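Local atomic coordinates of TRAP dicarboxylate transporter, DctP subunit (Sulfurospirillum deleyianum, PDB entry 4OVS), a protein that probably binds succinate or related dicarboxylates in the periplasm and delivers them to a TRAP-type transporter. Residues Gln166-Ser172 against Ala185-Pro191; Lys148-Lys154 against Asp205-Leu211; Ile157-Ala163 against Gln301-Trp305. All blocks are in the same frame, centred on the assembly; numbering follows the deposited sequence.

Interaction 1. Residues Gln166-Ser172 against Ala185-Pro191; sequences QKFRIMS and ANPQVLP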
loop_
_atom_site.group_PDB
_atom_site.type_symbol
_atom_site.label_atom_id
_atom_site.label_comp_id
_atom_site.label_asym_id
_atom_site.label_seq_id
_atom_site.Cartn_x
_atom_site.Cartn_y
_atom_site.Cartn_z
ATOM N N GLN A 166 -12.254 18.237 8.302
ATOM C CA GLN A 166 -11.000 17.694 8.805
ATOM C C GLN A 166 -9.938 17.538 7.706
ATOM O O GLN A 166 -10.248 17.201 6.560
ATOM C CB GLN A 166 -11.238 16.338 9.473
ATOM C CG GLN A 166 -12.050 16.396 10.765
ATOM C CD GLN A 166 -11.938 15.106 11.559
ATOM O OE1 GLN A 166 -10.840 14.591 11.788
ATOM N NE2 GLN A 166 -13.077 14.569 11.968
ATOM N N LYS A 167 -8.685 17.790 8.071
ATOM C CA LYS A 167 -7.555 17.592 7.173
ATOM C C LYS A 167 -7.030 16.153 7.262
ATOM O O LYS A 167 -6.737 15.643 8.355
ATOM C CB LYS A 167 -6.418 18.554 7.513
ATOM C CG LYS A 167 -6.690 20.025 7.233
ATOM C CD LYS A 167 -5.361 20.761 7.000
ATOM C CE LYS A 167 -5.532 22.235 6.629
ATOM N NZ LYS A 167 -4.604 22.627 5.507
ATOM N N PHE A 168 -6.896 15.498 6.116
ATOM C CA PHE A 168 -6.392 14.136 6.090
ATOM C C PHE A 168 -5.161 14.046 5.225
ATOM O O PHE A 168 -5.132 14.592 4.122
ATOM C CB PHE A 168 -7.459 13.186 5.540
ATOM C CG PHE A 168 -8.535 12.819 6.534
ATOM C CD1 PHE A 168 -8.392 11.696 7.344
ATOM C CD2 PHE A 168 -9.697 13.553 6.626
ATOM C CE1 PHE A 168 -9.360 11.339 8.240
ATOM C CE2 PHE A 168 -10.683 13.200 7.536
ATOM C CZ PHE A 168 -10.508 12.084 8.341
ATOM N N ARG A 169 -4.124 13.372 5.712
ATOM C CA ARG A 169 -3.045 12.947 4.824
ATOM C C ARG A 169 -3.567 11.907 3.819
ATOM O O ARG A 169 -4.350 11.034 4.182
ATOM C CB ARG A 169 -1.906 12.322 5.638
ATOM C CG ARG A 169 -0.657 11.977 4.825
ATOM C CD ARG A 169 -0.684 10.524 4.425
ATOM N NE ARG A 169 0.366 10.155 3.482
ATOM C CZ ARG A 169 0.704 8.893 3.220
ATOM N NH1 ARG A 169 0.089 7.908 3.870
ATOM N NH2 ARG A 169 1.656 8.613 2.310
ATOM N N ILE A 170 -3.132 12.005 2.568
ATOM C CA ILE A 170 -3.340 10.940 1.578
ATOM C C ILE A 170 -2.058 10.650 0.817
ATOM O O ILE A 170 -1.151 11.479 0.759
ATOM C CB ILE A 170 -4.358 11.325 0.516
ATOM C CG1 ILE A 170 -3.980 12.663 -0.119
ATOM C CG2 ILE A 170 -5.732 11.405 1.125
ATOM C CD1 ILE A 170 -4.822 12.991 -1.366
HETATM N N MSE A 171 -1.996 9.478 0.218
HETATM C CA MSE A 171 -1.016 9.206 -0.822
HETATM C C MSE A 171 -1.419 9.964 -2.091
HETATM O O MSE A 171 -2.563 10.454 -2.199
HETATM C CB MSE A 171 -0.975 7.720 -1.101
HETATM C CG MSE A 171 -0.573 6.838 0.096
HETATM SE SE MSE A 171 -0.883 4.895 -0.326
HETATM C CE MSE A 171 -2.838 4.887 -0.346
ATOM N N SER A 172 -0.498 10.040 -3.054
ATOM C CA SER A 172 -0.678 10.931 -4.196
ATOM C C SER A 172 -1.532 10.304 -5.261
ATOM O O SER A 172 -1.023 9.698 -6.188
ATOM C CB SER A 172 0.651 11.291 -4.842
ATOM O OG SER A 172 0.437 12.281 -5.848
ATOM N N ALA A 185 -14.032 16.708 3.497
ATOM C CA ALA A 185 -12.715 16.826 4.103
ATOM C C ALA A 185 -11.701 17.532 3.187
ATOM O O ALA A 185 -11.953 17.776 1.992
ATOM C CB ALA A 185 -12.205 15.442 4.494
ATOM N N ASN A 186 -10.547 17.836 3.767
ATOM C CA ASN A 186 -9.469 18.525 3.088
ATOM C C ASN A 186 -8.279 17.577 2.974
ATOM O O ASN A 186 -7.523 17.412 3.937
ATOM C CB ASN A 186 -9.098 19.765 3.902
ATOM C CG ASN A 186 -8.165 20.711 3.165
ATOM O OD1 ASN A 186 -7.757 20.456 2.033
ATOM N ND2 ASN A 186 -7.835 21.826 3.812
ATOM N N PRO A 187 -8.111 16.918 1.812
ATOM C CA PRO A 187 -6.987 15.979 1.729
ATOM C C PRO A 187 -5.681 16.696 1.393
ATOM O O PRO A 187 -5.684 17.741 0.774
ATOM C CB PRO A 187 -7.402 15.016 0.608
ATOM C CG PRO A 187 -8.739 15.577 0.050
ATOM C CD PRO A 187 -8.856 16.974 0.553
ATOM N N GLN A 188 -4.573 16.113 1.805
ATOM C CA GLN A 188 -3.277 16.704 1.615
ATOM C C GLN A 188 -2.242 15.590 1.391
ATOM O O GLN A 188 -2.095 14.696 2.225
ATOM C CB GLN A 188 -2.929 17.481 2.873
ATOM C CG GLN A 188 -1.788 18.410 2.725
ATOM C CD GLN A 188 -1.446 19.096 4.030
ATOM O OE1 GLN A 188 -2.315 19.326 4.882
ATOM N NE2 GLN A 188 -0.173 19.446 4.186
ATOM N N VAL A 189 -1.504 15.664 0.288
ATOM C CA VAL A 189 -0.506 14.647 -0.006
ATOM C C VAL A 189 0.771 14.864 0.799
ATOM O O VAL A 189 1.331 15.964 0.791
ATOM C CB VAL A 189 -0.139 14.642 -1.497
ATOM C CG1 VAL A 189 0.786 13.509 -1.791
ATOM C CG2 VAL A 189 -1.370 14.525 -2.328
ATOM N N LEU A 190 1.215 13.825 1.506
ATOM C CA LEU A 190 2.512 13.834 2.189
ATOM C C LEU A 190 3.202 12.485 1.993
ATOM O O LEU A 190 2.544 11.472 1.850
ATOM C CB LEU A 190 2.344 14.108 3.710
ATOM C CG LEU A 190 1.852 15.489 4.146
ATOM C CD1 LEU A 190 1.560 15.537 5.647
ATOM C CD2 LEU A 190 2.875 16.538 3.817
ATOM N N PRO A 191 4.534 12.472 1.961
ATOM C CA PRO A 191 5.236 11.199 1.809
ATOM C C PRO A 191 5.029 10.358 3.084
ATOM O O PRO A 191 4.882 10.924 4.198
ATOM C CB PRO A 191 6.700 11.610 1.709
ATOM C CG PRO A 191 6.726 13.112 1.619
ATOM C CD PRO A 191 5.452 13.606 2.175
HETATM O O HOH W 1 -1.289 22.247 6.106
#
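Arg-169 reaches across to Leu-190 and grips its carbonyl side-on: NE and NH2 both donate to Leu-190 O, each at 3.0 Å, with the oxygen at the guanidinium edge, close to its plane. NE comes from above the carbonyl plane, NH2 from only slightly off it. With CG anti to the backbone N (chi1 -174°) and a bend at chi2 (-96°), the chain passes Leu-190, where Arg-169 CG touches Leu-190 CB at 3.8 Å. Met-171 N stands over one guanidinium face. Two bonds to one acceptor should restrict the group's rotation, while NH1 hydrogen-bonds a bound succinate.

On the opposite face these strands turn apolar side chains. Ile-170 CD1 lies beside Pro-187 CB at 3.8 Å, its CG1 meets Val-189 CG2 at 3.9 Å, and Phe-168 CD2 touches Ala-185 CB. Phe-180 of helix 174-181 covers this side, stacking on Phe-168 and touching Ile-170 and Pro-187. On the face of Arg-169, Lys-167 runs alongside Asn-186, and a water weakly links Lys-167 NZ to Gln-188 OE1.

Parallel backbone pairing sets all this in place. It starts with a nearly straight bond from Asn-186 N to Gln-166 O (2.9 Å, 176°) and fades at a weak one from Leu-190 N to Ile-170 O (3.4 Å). Helix 195-200 packs on Arg-169 and Leu-190 through Val-195 and Ala-198. Strand 167-170, helix 174-181 and strand 186-189 form a beta-alpha-beta unit, which here presents the succinate-binding arginine of a family 7 solute-binding protein.

Interaction 2. Residues Lys148-Lys154 against Asp205-Leu211; sequences KHLSSNK and DGAENPL
Lys-148 and Lys-154, near opposite ends of this antiparallel strand pair, each form a salt bridge with a carboxylate met from above its plane, about 45° out of it. Lys-148 NZ lies 3.0 Å from Glu-208 OE2, and Lys-154 NZ is 2.9 Å from Asp-205 OD1. Glu-208 turns its CG into the crowded position between backbone N and carbonyl carbon (chi1 50°) and then extends, while Lys-148, packed on Leu-176 and Leu-234, bends at chi3 (-60°) to bring its ammonium over the carboxylate. The other oxygens are engaged too: Glu-208 OE1 is bonded by His-231 and Gln-179, and Asp-205 OD2 takes the backbone N of Lys-167.

Between these ends His-149 pairs with Asn-209 and Ser-151 with Ala-207 through reciprocal backbone bonds, and Asn-153 N adds one to Asp-205 O at 2.8 Å. The strands draw closest at Ser-152 and Gly-206, whose CA atoms are 3.9 Å apart; a side chain on Gly-206 would run into Ser-151 O. On the face of His-149 and Ser-151, one water lies 2.9 Å from each of three oxygens, His-149 O, Ser-151 OG and Asn-209 OD1, more acceptors than its protons can serve at once. Ser-151 OG also bonds Gln-223. Farther along, His-149 CD2 packs on Leu-211 CD2 at 3.4 Å, and a second water accepts from Leu-211 N at the start of the helix after Pro-210.

Cutting Lys-148 back to an alanine would probably strip Glu-208 OE2 of its cation and open a gap beside Leu-176 and Leu-234. Lys-154 and Asp-205 pair at the more open end; Lys-148 and Glu-208 are buried, and the lysine would be expected to help Glu-208 stay ionised.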
loop_
_atom_site.group_PDB
_atom_site.type_symbol
_atom_site.label_atom_id
_atom_site.label_comp_id
_atom_site.label_asym_id
_atom_site.label_seq_id
_atom_site.Cartn_x
_atom_site.Cartn_y
_atom_site.Cartn_z
ATOM N N LYS A 148 -8.094 -0.490 4.475
ATOM C CA LYS A 148 -7.679 0.752 5.102
ATOM C C LYS A 148 -8.722 1.209 6.128
ATOM O O LYS A 148 -9.917 0.933 5.966
ATOM C CB LYS A 148 -7.513 1.840 4.045
ATOM C CG LYS A 148 -6.362 1.638 3.077
ATOM C CD LYS A 148 -6.191 2.861 2.171
ATOM C CE LYS A 148 -7.459 3.104 1.362
ATOM N NZ LYS A 148 -7.253 4.053 0.242
ATOM N N HIS A 149 -8.270 1.954 7.146
ATOM C CA HIS A 149 -9.151 2.407 8.239
ATOM C C HIS A 149 -8.912 3.858 8.566
ATOM O O HIS A 149 -7.779 4.317 8.541
ATOM C CB HIS A 149 -8.870 1.591 9.488
ATOM C CG HIS A 149 -8.945 0.132 9.253
ATOM N ND1 HIS A 149 -10.135 -0.507 8.996
ATOM C CD2 HIS A 149 -7.979 -0.811 9.167
ATOM C CE1 HIS A 149 -9.900 -1.785 8.765
ATOM N NE2 HIS A 149 -8.603 -1.999 8.876
ATOM N N LEU A 150 -9.985 4.579 8.866
ATOM C CA LEU A 150 -9.892 5.975 9.155
ATOM C C LEU A 150 -9.565 6.226 10.637
ATOM O O LEU A 150 -10.159 5.604 11.531
ATOM C CB LEU A 150 -11.236 6.641 8.842
ATOM C CG LEU A 150 -11.708 6.813 7.415
ATOM C CD1 LEU A 150 -13.113 7.383 7.410
ATOM C CD2 LEU A 150 -10.771 7.716 6.663
ATOM N N SER A 151 -8.659 7.159 10.899
ATOM C CA SER A 151 -8.376 7.584 12.264
ATOM C C SER A 151 -8.317 9.081 12.312
ATOM O O SER A 151 -8.163 9.737 11.285
ATOM C CB SER A 151 -7.024 7.035 12.724
ATOM O OG SER A 151 -5.991 7.521 11.895
ATOM N N SER A 152 -8.386 9.635 13.519
ATOM C CA SER A 152 -8.365 11.073 13.683
ATOM C C SER A 152 -7.867 11.447 15.058
ATOM O O SER A 152 -7.874 10.617 15.984
ATOM C CB SER A 152 -9.781 11.627 13.514
ATOM O OG SER A 152 -9.842 13.021 13.755
ATOM N N ASN A 153 -7.441 12.705 15.176
ATOM C CA ASN A 153 -7.154 13.354 16.461
ATOM C C ASN A 153 -8.243 14.320 16.875
ATOM O O ASN A 153 -8.182 14.888 17.948
ATOM C CB ASN A 153 -5.893 14.200 16.370
ATOM C CG ASN A 153 -4.680 13.474 16.837
ATOM O OD1 ASN A 153 -4.756 12.603 17.702
ATOM N ND2 ASN A 153 -3.538 13.831 16.277
ATOM N N LYS A 154 -9.215 14.547 16.012
ATOM C CA LYS A 154 -10.208 15.583 16.287
ATOM C C LYS A 154 -11.438 15.010 16.996
ATOM O O LYS A 154 -11.793 15.467 18.073
ATOM C CB LYS A 154 -10.596 16.304 15.000
ATOM C CG LYS A 154 -10.324 17.806 15.018
ATOM C CD LYS A 154 -10.951 18.487 13.787
ATOM C CE LYS A 154 -10.573 19.970 13.645
ATOM N NZ LYS A 154 -9.093 20.208 13.717
ATOM N N ASP A 205 -5.437 16.304 10.693
ATOM C CA ASP A 205 -6.231 15.738 11.777
ATOM C C ASP A 205 -6.208 14.215 11.774
ATOM O O ASP A 205 -6.111 13.591 12.821
ATOM C CB ASP A 205 -7.677 16.220 11.686
ATOM C CG ASP A 205 -7.791 17.718 11.744
ATOM O OD1 ASP A 205 -7.148 18.354 12.625
ATOM O OD2 ASP A 205 -8.531 18.259 10.905
ATOM N N GLY A 206 -6.296 13.619 10.585
ATOM C CA GLY A 206 -6.358 12.173 10.470
ATOM C C GLY A 206 -5.688 11.575 9.234
ATOM O O GLY A 206 -4.990 12.256 8.499
ATOM N N ALA A 207 -5.893 10.275 9.045
ATOM C CA ALA A 207 -5.312 9.541 7.945
ATOM C C ALA A 207 -6.118 8.265 7.682
ATOM O O ALA A 207 -7.064 7.952 8.411
ATOM C CB ALA A 207 -3.842 9.206 8.256
ATOM N N GLU A 208 -5.743 7.524 6.642
ATOM C CA GLU A 208 -6.309 6.207 6.367
ATOM C C GLU A 208 -5.148 5.236 6.207
ATOM O O GLU A 208 -4.199 5.525 5.487
ATOM C CB GLU A 208 -7.144 6.252 5.105
ATOM C CG GLU A 208 -6.439 6.892 3.904
ATOM C CD GLU A 208 -7.123 6.569 2.525
ATOM O OE1 GLU A 208 -8.320 6.226 2.481
ATOM O OE2 GLU A 208 -6.442 6.648 1.493
ATOM N N ASN A 209 -5.200 4.116 6.917
ATOM C CA ASN A 209 -4.123 3.139 6.893
ATOM C C ASN A 209 -4.620 1.727 7.089
ATOM O O ASN A 209 -5.635 1.505 7.737
ATOM C CB ASN A 209 -3.114 3.387 7.999
ATOM C CG ASN A 209 -2.429 4.725 7.872
ATOM O OD1 ASN A 209 -2.874 5.703 8.453
ATOM N ND2 ASN A 209 -1.404 4.789 7.068
ATOM N N PRO A 210 -3.879 0.760 6.541
ATOM C CA PRO A 210 -4.084 -0.606 6.953
ATOM C C PRO A 210 -3.530 -0.763 8.376
ATOM O O PRO A 210 -2.730 0.058 8.774
ATOM C CB PRO A 210 -3.288 -1.395 5.928
ATOM C CG PRO A 210 -2.273 -0.467 5.447
ATOM C CD PRO A 210 -2.825 0.884 5.523
ATOM N N LEU A 211 -3.996 -1.747 9.131
ATOM C CA LEU A 211 -3.617 -1.898 10.551
ATOM C C LEU A 211 -2.129 -2.120 10.695
ATOM O O LEU A 211 -1.519 -1.727 11.701
ATOM C CB LEU A 211 -4.397 -3.048 11.223
ATOM C CG LEU A 211 -5.891 -2.816 11.367
ATOM C CD1 LEU A 211 -6.529 -3.921 12.225
ATOM C CD2 LEU A 211 -6.164 -1.442 11.981
HETATM O O HOH W 2 -5.429 5.560 9.816
HETATM O O HOH W 3 -5.974 -3.586 7.775
#

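Interaction 3. Residues Ile157-Ala163 against Gln301-Trp305; sequences ILLPEDA and QKAAW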
loop_
_atom_site.group_PDB
_atom_site.type_symbol
_atom_site.label_atom_id
_atom_site.label_comp_id
_atom_site.label_asym_id
_atom_site.label_seq_id
_atom_site.Cartn_x
_atom_site.Cartn_y
_atom_site.Cartn_z
ATOM N N ILE A 157 -14.851 9.329 13.942
ATOM C CA ILE A 157 -15.429 9.284 12.594
ATOM C C ILE A 157 -16.404 8.108 12.477
ATOM O O ILE A 157 -15.978 6.956 12.312
ATOM C CB ILE A 157 -14.351 9.084 11.508
ATOM C CG1 ILE A 157 -13.136 9.992 11.720
ATOM C CG2 ILE A 157 -14.948 9.320 10.120
ATOM C CD1 ILE A 157 -13.456 11.391 11.680
ATOM N N LEU A 158 -17.704 8.381 12.586
ATOM C CA LEU A 158 -18.716 7.314 12.568
ATOM C C LEU A 158 -19.531 7.359 11.276
ATOM O O LEU A 158 -19.962 6.308 10.775
ATOM C CB LEU A 158 -19.657 7.410 13.766
ATOM C CG LEU A 158 -19.019 7.468 15.167
ATOM C CD1 LEU A 158 -20.092 7.310 16.221
ATOM C CD2 LEU A 158 -17.917 6.418 15.400
ATOM N N LEU A 159 -19.731 8.578 10.763
ATOM C CA LEU A 159 -20.471 8.831 9.533
ATOM C C LEU A 159 -19.738 9.866 8.734
ATOM O O LEU A 159 -18.982 10.654 9.304
ATOM C CB LEU A 159 -21.825 9.437 9.827
ATOM C CG LEU A 159 -22.877 8.600 10.525
ATOM C CD1 LEU A 159 -24.027 9.520 10.884
ATOM C CD2 LEU A 159 -23.329 7.458 9.636
ATOM N N PRO A 160 -19.993 9.907 7.415
ATOM C CA PRO A 160 -19.371 10.862 6.491
ATOM C C PRO A 160 -19.374 12.279 7.037
ATOM O O PRO A 160 -18.387 13.005 6.921
ATOM C CB PRO A 160 -20.268 10.768 5.266
ATOM C CG PRO A 160 -20.714 9.346 5.287
ATOM C CD PRO A 160 -20.961 9.043 6.727
ATOM N N GLU A 161 -20.506 12.643 7.624
ATOM C CA GLU A 161 -20.692 13.885 8.324
ATOM C C GLU A 161 -19.505 14.253 9.225
ATOM O O GLU A 161 -19.119 15.414 9.310
ATOM C CB GLU A 161 -21.968 13.741 9.144
ATOM C CG GLU A 161 -22.364 14.942 9.922
ATOM C CD GLU A 161 -23.272 14.596 11.100
ATOM O OE1 GLU A 161 -23.620 13.396 11.246
ATOM O OE2 GLU A 161 -23.623 15.521 11.881
ATOM N N ASP A 162 -18.914 13.265 9.884
ATOM C CA ASP A 162 -17.868 13.528 10.880
ATOM C C ASP A 162 -16.511 13.889 10.277
ATOM O O ASP A 162 -15.670 14.567 10.906
ATOM C CB ASP A 162 -17.722 12.318 11.785
ATOM C CG ASP A 162 -18.982 12.027 12.538
ATOM O OD1 ASP A 162 -19.705 13.002 12.845
ATOM O OD2 ASP A 162 -19.259 10.832 12.797
ATOM N N ALA A 163 -16.304 13.429 9.056
ATOM C CA ALA A 163 -15.045 13.659 8.379
ATOM C C ALA A 163 -14.993 15.097 7.884
ATOM O O ALA A 163 -13.916 15.636 7.633
ATOM C CB ALA A 163 -14.898 12.696 7.223
ATOM N N GLN A 301 -24.325 2.453 9.276
ATOM C CA GLN A 301 -23.148 3.307 9.112
ATOM C C GLN A 301 -22.308 2.909 7.897
ATOM O O GLN A 301 -21.824 3.775 7.155
ATOM C CB GLN A 301 -22.301 3.290 10.386
ATOM C CG GLN A 301 -23.006 3.964 11.583
ATOM C CD GLN A 301 -22.326 3.716 12.925
ATOM O OE1 GLN A 301 -21.535 2.781 13.091
ATOM N NE2 GLN A 301 -22.613 4.578 13.879
ATOM N N LYS A 302 -22.150 1.613 7.656
ATOM C CA LYS A 302 -21.368 1.170 6.501
ATOM C C LYS A 302 -22.010 1.556 5.164
ATOM O O LYS A 302 -21.334 1.957 4.224
ATOM C CB LYS A 302 -21.182 -0.332 6.535
ATOM C CG LYS A 302 -20.409 -0.855 5.359
ATOM C CD LYS A 302 -20.105 -2.326 5.529
ATOM C CE LYS A 302 -19.205 -2.825 4.418
ATOM N NZ LYS A 302 -19.234 -4.317 4.276
ATOM N N ALA A 303 -23.322 1.423 5.086
ATOM C CA ALA A 303 -24.052 1.768 3.888
ATOM C C ALA A 303 -23.805 3.220 3.529
ATOM O O ALA A 303 -23.528 3.557 2.382
ATOM C CB ALA A 303 -25.498 1.549 4.126
ATOM N N ALA A 304 -23.900 4.082 4.524
ATOM C CA ALA A 304 -23.801 5.517 4.301
ATOM C C ALA A 304 -22.408 5.890 3.803
ATOM O O ALA A 304 -22.231 6.816 3.003
ATOM C CB ALA A 304 -24.113 6.252 5.584
ATOM N N TRP A 305 -21.409 5.180 4.294
ATOM C CA TRP A 305 -20.066 5.370 3.779
ATOM C C TRP A 305 -19.973 4.928 2.322
ATOM O O TRP A 305 -19.318 5.585 1.510
ATOM C CB TRP A 305 -19.057 4.597 4.635
ATOM C CG TRP A 305 -18.771 5.280 5.935
ATOM C CD1 TRP A 305 -19.194 4.901 7.179
ATOM C CD2 TRP A 305 -18.004 6.464 6.116
ATOM N NE1 TRP A 305 -18.739 5.779 8.123
ATOM C CE2 TRP A 305 -18.008 6.754 7.499
ATOM C CE3 TRP A 305 -17.315 7.316 5.247
ATOM C CZ2 TRP A 305 -17.343 7.851 8.026
ATOM C CZ3 TRP A 305 -16.651 8.407 5.777
ATOM C CH2 TRP A 305 -16.662 8.660 7.154
#
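The indole of Trp-305 is the bump here, and the chain turning from Ile-157 into Pro-160 makes the hollow that takes it. Pro-160 lies over one face of the ring: its CD is 3.9 Å from the centroid of the six-membered ring and only 14° off the normal, a CH-pi contact, while Pro-160 N sits over the same system nearer the rim. At the edge the fit is just as close. Ile-157 CG2 abuts Trp-305 CH2 at 3.5 Å, the two side chains meeting at about a right angle, and Ala-163 CB approaches the same CH2 more loosely, at 4.4 Å. With CG anti to its carbonyl carbon (chi1 -76°), Trp-305 carries the ring off its helix into this notch.

The indole's one polar atom, NE1, donates to Leu-158 O at 3.0 Å, well above the carbonyl plane (57° out of it), with the oxygen tilted somewhat from the ring plane. Nearby, the side chains of Leu-159 and Gln-301 cross at about a right angle, CD2 of the former 4.0 Å from CG of the latter, setting a methyl between Gln-301 and Ala-304 on the helix surface. Asp-162 probably helps hold the turn: its OD2 accepts from both Leu-158 N (2.9 Å) and Leu-159 N (3.1 Å), the first on its anti lone pair and the second from above the carboxylate plane.

Val-183, in the loop after helix 174-181, packs against Pro-160 and Ala-163. Leu-297 touches the Trp-305 side chain as well. Trp-305 and Ile-157 both rest on Leu-150 of strand 137-152, so helix 299-310 docks where that strand leads into the short helix 160-163.

From the N terminus, the first segments of interactions 2, 3 and 1 follow one another: the end of strand 137-152, then 157-163, then strand 167-170. Interaction 1 closes first, the chain returning after one helix to strand 186-189, and it falls within the spans of both others. Interaction 2 closes next at 205-211, interaction 3 only at 301-305; because 157-163 lies between the segments of interaction 2 and its partner 301-305 beyond them, these two cross. Interactions 1 and 2 join directly, through Lys-167 O with Asp-205 N and Gln-166 with Ser-152, tying the two-stranded unit to the mixed sheet. Interactions 2 and 3 meet at Leu-150, which joins helix 299-310 to that sheet.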